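Local atomic coordinates of dicer Related Helicase (Caenorhabditis elegans, PDB entry 6M6Q), a protein that probably hydrolyses ATP as an RNA-binding helicase of the RIG-I-like receptor family, this chain being its N-terminal domain. Residues L157-F171 / F269-K281. Sequence-based numbering, arbitrary orientation.
Sequences LPDGWLTAETFKNKF and FLAIIGFKSNDKK
W161 overlaps the I273, G274 and F275 carbonyls and the K276 side chain, with CH2 beside K276 CG and G274 O at the ring edge, 3.7 Å from CZ2. With chi1 at -156°, which swings CG away from the backbone N, NE1 reaches I273 O in a weak, bent hydrogen bond of 2.9 Å; L157 CD1 sits over one indole face. Replacing the indole by an alanine would probably leave the I273 carbonyl without this donor and open a gap between L157 and K276. One residue on, the L162 N-H bonds N278 OD1 at 3.0 Å, fairly straight at 159°. T163 OG1 donates to F275 O (2.8 Å) from above the carbonyl plane and accepts a weak bond from S277 OG, while its CG2 faces I272 O. Further along the helix the contact is mainly apolar: I273 CD1 rests on A164 CB at 3.7 Å, I272 CG2 meets the F167 ring edge, and F171 CE1 approaches F269 CE2, the two rings meeting obliquely with planes at 75°. Within this helical N-terminal domain, helix 162-171 thus packs on the end of helix 262-271, its 3-10 continuation and the following loop, beside helices 288-295 and 210-221.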
ATOM      1  N   LEU B 157      23.084 -18.243  11.198  1.00 77.06           N
ATOM      2  CA  LEU B 157      21.941 -19.135  10.862  1.00 86.72           C
ATOM      3  C   LEU B 157      22.486 -20.347  10.105  1.00 91.24           C
ATOM      4  O   LEU B 157      23.347 -20.203   9.233  1.00 85.03           O
ATOM      5  CB  LEU B 157      20.905 -18.353  10.037  1.00 80.66           C
ATOM      6  CG  LEU B 157      19.617 -19.109   9.684  1.00 80.96           C
ATOM      7  CD1 LEU B 157      18.572 -18.986  10.792  1.00 90.93           C
ATOM      8  CD2 LEU B 157      19.039 -18.619   8.366  1.00 78.74           C
ATOM      9  N   PRO B 158      22.037 -21.585  10.431  1.00 96.98           N
ATOM     10  CA  PRO B 158      22.499 -22.769   9.708  1.00 94.21           C
ATOM     11  C   PRO B 158      22.199 -22.699   8.202  1.00 90.21           C
ATOM     12  O   PRO B 158      21.299 -21.990   7.811  1.00 74.28           O
ATOM     13  CB  PRO B 158      21.739 -23.922  10.384  1.00 95.05           C
ATOM     14  CG  PRO B 158      21.426 -23.384  11.769  1.00 93.84           C
ATOM     15  CD  PRO B 158      21.109 -21.923  11.526  1.00 96.64           C
ATOM     16  N   ASP B 159      22.942 -23.484   7.419  1.00100.71           N
ATOM     17  CA  ASP B 159      23.001 -23.435   5.934  1.00107.82           C
ATOM     18  C   ASP B 159      21.699 -23.993   5.342  1.00102.64           C
ATOM     19  O   ASP B 159      21.223 -23.439   4.330  1.00125.04           O
ATOM     20  CB  ASP B 159      24.210 -24.223   5.419  1.00124.24           C
ATOM     21  CG  ASP B 159      25.510 -23.872   6.130  1.00139.66           C
ATOM     22  OD1 ASP B 159      25.868 -24.578   7.108  1.00135.56           O
ATOM     23  OD2 ASP B 159      26.134 -22.887   5.727  1.00155.01           O
ATOM     24  N   GLY B 160      21.165 -25.065   5.923  1.00 88.43           N
ATOM     25  CA  GLY B 160      20.047 -25.822   5.339  1.00 90.49           C
ATOM     26  C   GLY B 160      18.751 -25.561   6.069  1.00 92.61           C
ATOM     27  O   GLY B 160      17.900 -26.474   6.094  1.00104.13           O
ATOM     28  N   TRP B 161      18.600 -24.369   6.655  1.00 88.42           N
ATOM     29  CA  TRP B 161      17.438 -24.006   7.514  1.00 77.93           C
ATOM     30  C   TRP B 161      16.153 -24.033   6.676  1.00 72.61           C
ATOM     31  O   TRP B 161      16.014 -23.196   5.807  1.00 77.67           O
ATOM     32  CB  TRP B 161      17.650 -22.641   8.161  1.00 84.73           C
ATOM     33  CG  TRP B 161      16.857 -22.457   9.415  1.00 92.54           C
ATOM     34  CD1 TRP B 161      15.703 -21.747   9.577  1.00 92.19           C
ATOM     35  CD2 TRP B 161      17.150 -23.036  10.692  1.00 95.43           C
ATOM     36  NE1 TRP B 161      15.275 -21.827  10.873  1.00 95.39           N
ATOM     37  CE2 TRP B 161      16.139 -22.615  11.580  1.00 93.46           C
ATOM     38  CE3 TRP B 161      18.166 -23.865  11.171  1.00 88.02           C
ATOM     39  CZ2 TRP B 161      16.124 -22.992  12.917  1.00 99.76           C
ATOM     40  CZ3 TRP B 161      18.156 -24.233  12.494  1.00 85.83           C
ATOM     41  CH2 TRP B 161      17.147 -23.805  13.354  1.00 98.89           C
ATOM     42  N   LEU B 162      15.248 -24.959   6.960  1.00 77.76           N
ATOM     43  CA  LEU B 162      14.049 -25.238   6.128  1.00 81.47           C
ATOM     44  C   LEU B 162      12.977 -24.170   6.397  1.00 86.49           C
ATOM     45  O   LEU B 162      12.108 -23.963   5.530  1.00 88.77           O
ATOM     46  CB  LEU B 162      13.559 -26.646   6.472  1.00 85.72           C
ATOM     47  CG  LEU B 162      12.200 -27.052   5.912  1.00 91.65           C
ATOM     48  CD1 LEU B 162      12.235 -27.154   4.394  1.00 93.72           C
ATOM     49  CD2 LEU B 162      11.764 -28.362   6.515  1.00 97.54           C
ATOM     50  N   THR B 163      13.013 -23.556   7.574  1.00 89.83           N
ATOM     51  CA  THR B 163      12.081 -22.485   7.982  1.00 77.96           C
ATOM     52  C   THR B 163      12.315 -21.269   7.093  1.00 70.83           C
ATOM     53  O   THR B 163      11.349 -20.582   6.777  1.00 66.87           O
ATOM     54  CB  THR B 163      12.269 -22.135   9.454  1.00 82.23           C
ATOM     55  OG1 THR B 163      11.520 -23.077  10.215  1.00 84.15           O
ATOM     56  CG2 THR B 163      11.834 -20.727   9.777  1.00 89.62           C
ATOM     57  N   ALA B 164      13.572 -21.007   6.738  1.00 67.10           N
ATOM     58  CA  ALA B 164      13.986 -19.861   5.899  1.00 68.90           C
ATOM     59  C   ALA B 164      13.409 -20.020   4.490  1.00 69.09           C
ATOM     60  O   ALA B 164      12.975 -19.015   3.935  1.00 82.21           O
ATOM     61  CB  ALA B 164      15.489 -19.733   5.871  1.00 64.35           C
ATOM     62  N   GLU B 165      13.392 -21.248   3.961  1.00 78.13           N
ATOM     63  CA  GLU B 165      12.876 -21.586   2.610  1.00 76.04           C
ATOM     64  C   GLU B 165      11.365 -21.370   2.575  1.00 72.97           C
ATOM     65  O   GLU B 165      10.903 -20.692   1.647  1.00 75.95           O
ATOM     66  CB  GLU B 165      13.233 -23.023   2.229  1.00 89.06           C
ATOM     67  CG  GLU B 165      12.700 -23.432   0.855  1.00104.67           C
ATOM     68  CD  GLU B 165      12.615 -24.937   0.586  1.00113.73           C
ATOM     69  OE1 GLU B 165      11.785 -25.344  -0.274  1.00117.15           O
ATOM     70  OE2 GLU B 165      13.375 -25.701   1.225  1.00117.00           O
ATOM     71  N   THR B 166      10.634 -21.850   3.582  1.00 72.82           N
ATOM     72  CA  THR B 166       9.152 -21.676   3.674  1.00 74.82           C
ATOM     73  C   THR B 166       8.811 -20.171   3.693  1.00 72.50           C
ATOM     74  O   THR B 166       7.968 -19.753   2.915  1.00 66.83           O
ATOM     75  CB  THR B 166       8.569 -22.398   4.897  1.00 68.59           C
ATOM     76  OG1 THR B 166       9.174 -23.685   5.016  1.00 65.60           O
ATOM     77  CG2 THR B 166       7.065 -22.533   4.830  1.00 66.69           C
ATOM     78  N   PHE B 167       9.511 -19.402   4.527  1.00 71.58           N
ATOM     79  CA  PHE B 167       9.371 -17.932   4.697  1.00 66.17           C
ATOM     80  C   PHE B 167       9.523 -17.233   3.342  1.00 66.82           C
ATOM     81  O   PHE B 167       8.625 -16.462   2.965  1.00 67.49           O
ATOM     82  CB  PHE B 167      10.416 -17.434   5.689  1.00 59.68           C
ATOM     83  CG  PHE B 167      10.274 -16.007   6.124  1.00 59.52           C
ATOM     84  CD1 PHE B 167      10.910 -14.989   5.433  1.00 61.79           C
ATOM     85  CD2 PHE B 167       9.613 -15.693   7.303  1.00 62.59           C
ATOM     86  CE1 PHE B 167      10.852 -13.683   5.891  1.00 62.86           C
ATOM     87  CE2 PHE B 167       9.558 -14.387   7.762  1.00 61.22           C
ATOM     88  CZ  PHE B 167      10.170 -13.385   7.050  1.00 61.57           C
ATOM     89  N   LYS B 168      10.610 -17.519   2.621  1.00 64.14           N
ATOM     90  CA  LYS B 168      10.905 -16.911   1.290  1.00 67.02           C
ATOM     91  C   LYS B 168       9.789 -17.265   0.301  1.00 61.44           C
ATOM     92  O   LYS B 168       9.438 -16.406  -0.503  1.00 62.48           O
ATOM     93  CB  LYS B 168      12.254 -17.390   0.750  1.00 63.53           C
ATOM     94  CG  LYS B 168      13.459 -16.664   1.323  1.00 64.26           C
ATOM     95  CD  LYS B 168      14.797 -17.279   0.930  1.00 65.88           C
ATOM     96  CE  LYS B 168      15.984 -16.563   1.549  1.00 69.51           C
ATOM     97  NZ  LYS B 168      17.202 -17.405   1.524  1.00 75.59           N
ATOM     98  N   ASN B 169       9.254 -18.484   0.396  1.00 60.64           N
ATOM     99  CA  ASN B 169       8.301 -19.069  -0.580  1.00 69.14           C
ATOM    100  C   ASN B 169       6.892 -18.517  -0.347  1.00 68.69           C
ATOM    101  O   ASN B 169       6.224 -18.208  -1.338  1.00 85.09           O
ATOM    102  CB  ASN B 169       8.290 -20.600  -0.527  1.00 77.77           C
ATOM    103  CG  ASN B 169       9.450 -21.247  -1.269  1.00 85.86           C
ATOM    104  OD1 ASN B 169       9.667 -22.447  -1.136  1.00 94.34           O
ATOM    105  ND2 ASN B 169      10.208 -20.467  -2.038  1.00 79.39           N
ATOM    106  N   LYS B 170       6.452 -18.374   0.898  1.00 71.01           N
ATOM    107  CA  LYS B 170       5.026 -18.045   1.178  1.00 74.72           C
ATOM    108  C   LYS B 170       4.839 -16.534   1.380  1.00 69.08           C
ATOM    109  O   LYS B 170       3.715 -16.076   1.180  1.00 59.22           O
ATOM    110  CB  LYS B 170       4.505 -18.832   2.379  1.00 79.96           C
ATOM    111  CG  LYS B 170       4.724 -20.338   2.308  1.00 82.28           C
ATOM    112  CD  LYS B 170       3.463 -21.134   2.145  1.00 83.63           C
ATOM    113  CE  LYS B 170       3.600 -22.270   1.157  1.00 86.66           C
ATOM    114  NZ  LYS B 170       2.310 -22.547   0.482  1.00 93.66           N
ATOM    115  N   PHE B 171       5.883 -15.794   1.762  1.00 70.82           N
ATOM    116  CA  PHE B 171       5.764 -14.370   2.181  1.00 72.44           C
ATOM    117  C   PHE B 171       6.256 -13.417   1.080  1.00 68.96           C
ATOM    118  O   PHE B 171       6.100 -12.203   1.244  1.00 72.95           O
ATOM    119  CB  PHE B 171       6.529 -14.122   3.480  1.00 71.06           C
ATOM    120  CG  PHE B 171       5.855 -14.625   4.726  1.00 66.76           C
ATOM    121  CD1 PHE B 171       4.575 -14.220   5.061  1.00 65.28           C
ATOM    122  CD2 PHE B 171       6.544 -15.422   5.620  1.00 73.32           C
ATOM    123  CE1 PHE B 171       3.984 -14.644   6.240  1.00 67.37           C
ATOM    124  CE2 PHE B 171       5.952 -15.842   6.799  1.00 71.18           C
ATOM    125  CZ  PHE B 171       4.674 -15.453   7.106  1.00 65.47           C
ATOM    126  N   PHE B 269       6.425 -11.683  13.027  1.00 62.19           N
ATOM    127  CA  PHE B 269       6.841 -12.101  11.661  1.00 58.18           C
ATOM    128  C   PHE B 269       8.370 -12.116  11.567  1.00 53.22           C
ATOM    129  O   PHE B 269       8.894 -12.997  10.898  1.00 54.89           O
ATOM    130  CB  PHE B 269       6.211 -11.194  10.604  1.00 57.48           C
ATOM    131  CG  PHE B 269       4.753 -11.480  10.373  1.00 48.93           C
ATOM    132  CD1 PHE B 269       3.785 -10.884  11.165  1.00 50.64           C
ATOM    133  CD2 PHE B 269       4.353 -12.401   9.415  1.00 43.24           C
ATOM    134  CE1 PHE B 269       2.443 -11.168  10.979  1.00 52.14           C
ATOM    135  CE2 PHE B 269       3.013 -12.698   9.240  1.00 47.71           C
ATOM    136  CZ  PHE B 269       2.057 -12.073  10.015  1.00 53.10           C
ATOM    137  N   LEU B 270       9.042 -11.202  12.277  1.00 49.18           N
ATOM    138  CA  LEU B 270      10.522 -11.140  12.371  1.00 47.27           C
ATOM    139  C   LEU B 270      11.025 -12.426  13.016  1.00 50.54           C
ATOM    140  O   LEU B 270      11.954 -13.009  12.484  1.00 54.01           O
ATOM    141  CB  LEU B 270      10.936  -9.905  13.184  1.00 45.25           C
ATOM    142  CG  LEU B 270      12.419  -9.530  13.168  1.00 46.03           C
ATOM    143  CD1 LEU B 270      12.797  -8.889  11.859  1.00 55.80           C
ATOM    144  CD2 LEU B 270      12.766  -8.577  14.296  1.00 44.00           C
ATOM    145  N   ALA B 271      10.381 -12.867  14.091  1.00 55.22           N
ATOM    146  CA  ALA B 271      10.840 -13.966  14.974  1.00 50.98           C
ATOM    147  C   ALA B 271      10.696 -15.320  14.271  1.00 50.05           C
ATOM    148  O   ALA B 271      11.346 -16.250  14.712  1.00 50.36           O
ATOM    149  CB  ALA B 271      10.056 -13.945  16.259  1.00 53.12           C
ATOM    150  N   ILE B 272       9.846 -15.411  13.233  1.00 54.29           N
ATOM    151  CA  ILE B 272       9.464 -16.671  12.497  1.00 56.41           C
ATOM    152  C   ILE B 272      10.714 -17.456  12.075  1.00 59.50           C
ATOM    153  O   ILE B 272      10.639 -18.686  12.039  1.00 64.07           O
ATOM    154  CB  ILE B 272       8.584 -16.317  11.278  1.00 61.66           C
ATOM    155  CG1 ILE B 272       7.140 -16.077  11.708  1.00 64.26           C
ATOM    156  CG2 ILE B 272       8.688 -17.368  10.169  1.00 61.82           C
ATOM    157  CD1 ILE B 272       6.233 -15.626  10.591  1.00 68.33           C
ATOM    158  N   ILE B 273      11.804 -16.764  11.740  1.00 65.27           N
ATOM    159  CA  ILE B 273      13.045 -17.364  11.175  1.00 67.68           C
ATOM    160  C   ILE B 273      13.672 -18.316  12.209  1.00 69.34           C
ATOM    161  O   ILE B 273      14.422 -19.209  11.797  1.00 83.04           O
ATOM    162  CB  ILE B 273      14.022 -16.261  10.699  1.00 72.97           C
ATOM    163  CG1 ILE B 273      15.008 -16.800   9.658  1.00 75.60           C
ATOM    164  CG2 ILE B 273      14.736 -15.600  11.875  1.00 76.57           C
ATOM    165  CD1 ILE B 273      14.346 -17.271   8.377  1.00 73.16           C
ATOM    166  N   GLY B 274      13.323 -18.178  13.489  1.00 71.46           N
ATOM    167  CA  GLY B 274      13.922 -18.962  14.593  1.00 69.43           C
ATOM    168  C   GLY B 274      13.301 -20.344  14.717  1.00 61.41           C
ATOM    169  O   GLY B 274      13.946 -21.236  15.335  1.00 60.62           O
ATOM    170  N   PHE B 275      12.098 -20.526  14.171  1.00 53.62           N
ATOM    171  CA  PHE B 275      11.343 -21.811  14.194  1.00 61.79           C
ATOM    172  C   PHE B 275      12.211 -22.949  13.615  1.00 64.90           C
ATOM    173  O   PHE B 275      12.894 -22.746  12.607  1.00 73.84           O
ATOM    174  CB  PHE B 275      10.038 -21.700  13.400  1.00 58.91           C
ATOM    175  CG  PHE B 275       9.040 -20.669  13.873  1.00 58.02           C
ATOM    176  CD1 PHE B 275       9.222 -19.951  15.054  1.00 58.01           C
ATOM    177  CD2 PHE B 275       7.908 -20.409  13.112  1.00 56.76           C
ATOM    178  CE1 PHE B 275       8.293 -19.004  15.453  1.00 55.64           C
ATOM    179  CE2 PHE B 275       6.968 -19.479  13.525  1.00 54.24           C
ATOM    180  CZ  PHE B 275       7.161 -18.778  14.691  1.00 59.48           C
ATOM    181  N   LYS B 276      12.211 -24.106  14.274  1.00 77.93           N
ATOM    182  CA  LYS B 276      12.987 -25.308  13.861  1.00 82.24           C
ATOM    183  C   LYS B 276      12.040 -26.229  13.112  1.00 80.85           C
ATOM    184  O   LYS B 276      11.044 -26.651  13.735  1.00 76.46           O
ATOM    185  CB  LYS B 276      13.570 -26.032  15.082  1.00 87.68           C
ATOM    186  CG  LYS B 276      14.672 -25.286  15.834  1.00 90.14           C
ATOM    187  CD  LYS B 276      14.993 -25.863  17.208  1.00 91.41           C
ATOM    188  CE  LYS B 276      15.626 -24.856  18.155  1.00 97.99           C
ATOM    189  NZ  LYS B 276      14.640 -23.849  18.629  1.00106.98           N
ATOM    190  N   SER B 277      12.295 -26.494  11.828  1.00 76.47           N
ATOM    191  CA  SER B 277      11.413 -27.353  10.999  1.00 83.74           C
ATOM    192  C   SER B 277      12.226 -28.335  10.141  1.00 85.82           C
ATOM    193  O   SER B 277      11.598 -29.014   9.290  1.00 89.45           O
ATOM    194  CB  SER B 277      10.440 -26.520  10.166  1.00 85.62           C
ATOM    195  OG  SER B 277      11.032 -26.054   8.956  1.00 87.51           O
ATOM    196  N   ASN B 278      13.507 -28.556  10.474  1.00 79.79           N
ATOM    197  CA  ASN B 278      14.406 -29.461   9.702  1.00 81.31           C
ATOM    198  C   ASN B 278      13.936 -30.920   9.874  1.00 82.14           C
ATOM    199  O   ASN B 278      13.776 -31.606   8.834  1.00 75.32           O
ATOM    200  CB  ASN B 278      15.878 -29.257  10.069  1.00 79.98           C
ATOM    201  CG  ASN B 278      16.470 -28.015   9.430  1.00 79.01           C
ATOM    202  OD1 ASN B 278      15.739 -27.138   8.977  1.00 74.59           O
ATOM    203  ND2 ASN B 278      17.792 -27.935   9.378  1.00 77.14           N
ATOM    204  N   ASP B 279      13.640 -31.341  11.113  1.00 87.79           N
ATOM    205  CA  ASP B 279      13.355 -32.760  11.477  1.00 93.29           C
ATOM    206  C   ASP B 279      11.945 -33.158  11.025  1.00 91.03           C
ATOM    207  O   ASP B 279      11.709 -34.371  10.876  1.00 98.39           O
ATOM    208  CB  ASP B 279      13.522 -32.998  12.980  1.00 94.33           C
ATOM    209  CG  ASP B 279      14.924 -32.709  13.484  1.00 93.95           C
ATOM    210  OD1 ASP B 279      15.887 -33.087  12.789  1.00 90.80           O
ATOM    211  OD2 ASP B 279      15.042 -32.115  14.572  1.00 92.72           O
ATOM    212  N   LYS B 280      11.047 -32.192  10.816  1.00 94.33           N
ATOM    213  CA  LYS B 280       9.604 -32.476  10.571  1.00104.05           C
ATOM    214  C   LYS B 280       9.361 -32.701   9.072  1.00104.82           C
ATOM    215  O   LYS B 280       8.184 -32.928   8.705  1.00106.00           O
ATOM    216  CB  LYS B 280       8.681 -31.359  11.063  1.00102.47           C
ATOM    217  CG  LYS B 280       9.237 -30.418  12.112  1.00103.60           C
ATOM    218  CD  LYS B 280       8.326 -29.245  12.342  1.00100.94           C
ATOM    219  CE  LYS B 280       7.409 -29.428  13.528  1.00100.83           C
ATOM    220  NZ  LYS B 280       8.038 -28.917  14.768  1.00104.50           N
ATOM    221  N   LYS B 281      10.414 -32.656   8.240  1.00 98.24           N
ATOM    222  CA  LYS B 281      10.299 -32.875   6.770  1.00102.56           C
ATOM    223  C   LYS B 281       9.920 -34.345   6.506  1.00116.27           C
ATOM    224  O   LYS B 281       9.109 -34.584   5.580  1.00119.16           O
ATOM    225  CB  LYS B 281      11.599 -32.466   6.065  1.00 96.25           C
ATOM    226  CG  LYS B 281      11.701 -32.821   4.580  1.00 99.03           C
ATOM    227  CD  LYS B 281      10.581 -32.249   3.678  1.00105.61           C
ATOM    228  CE  LYS B 281      10.551 -32.887   2.296  1.00105.14           C
ATOM    229  NZ  LYS B 281       9.169 -33.193   1.844  1.00111.26           N
TER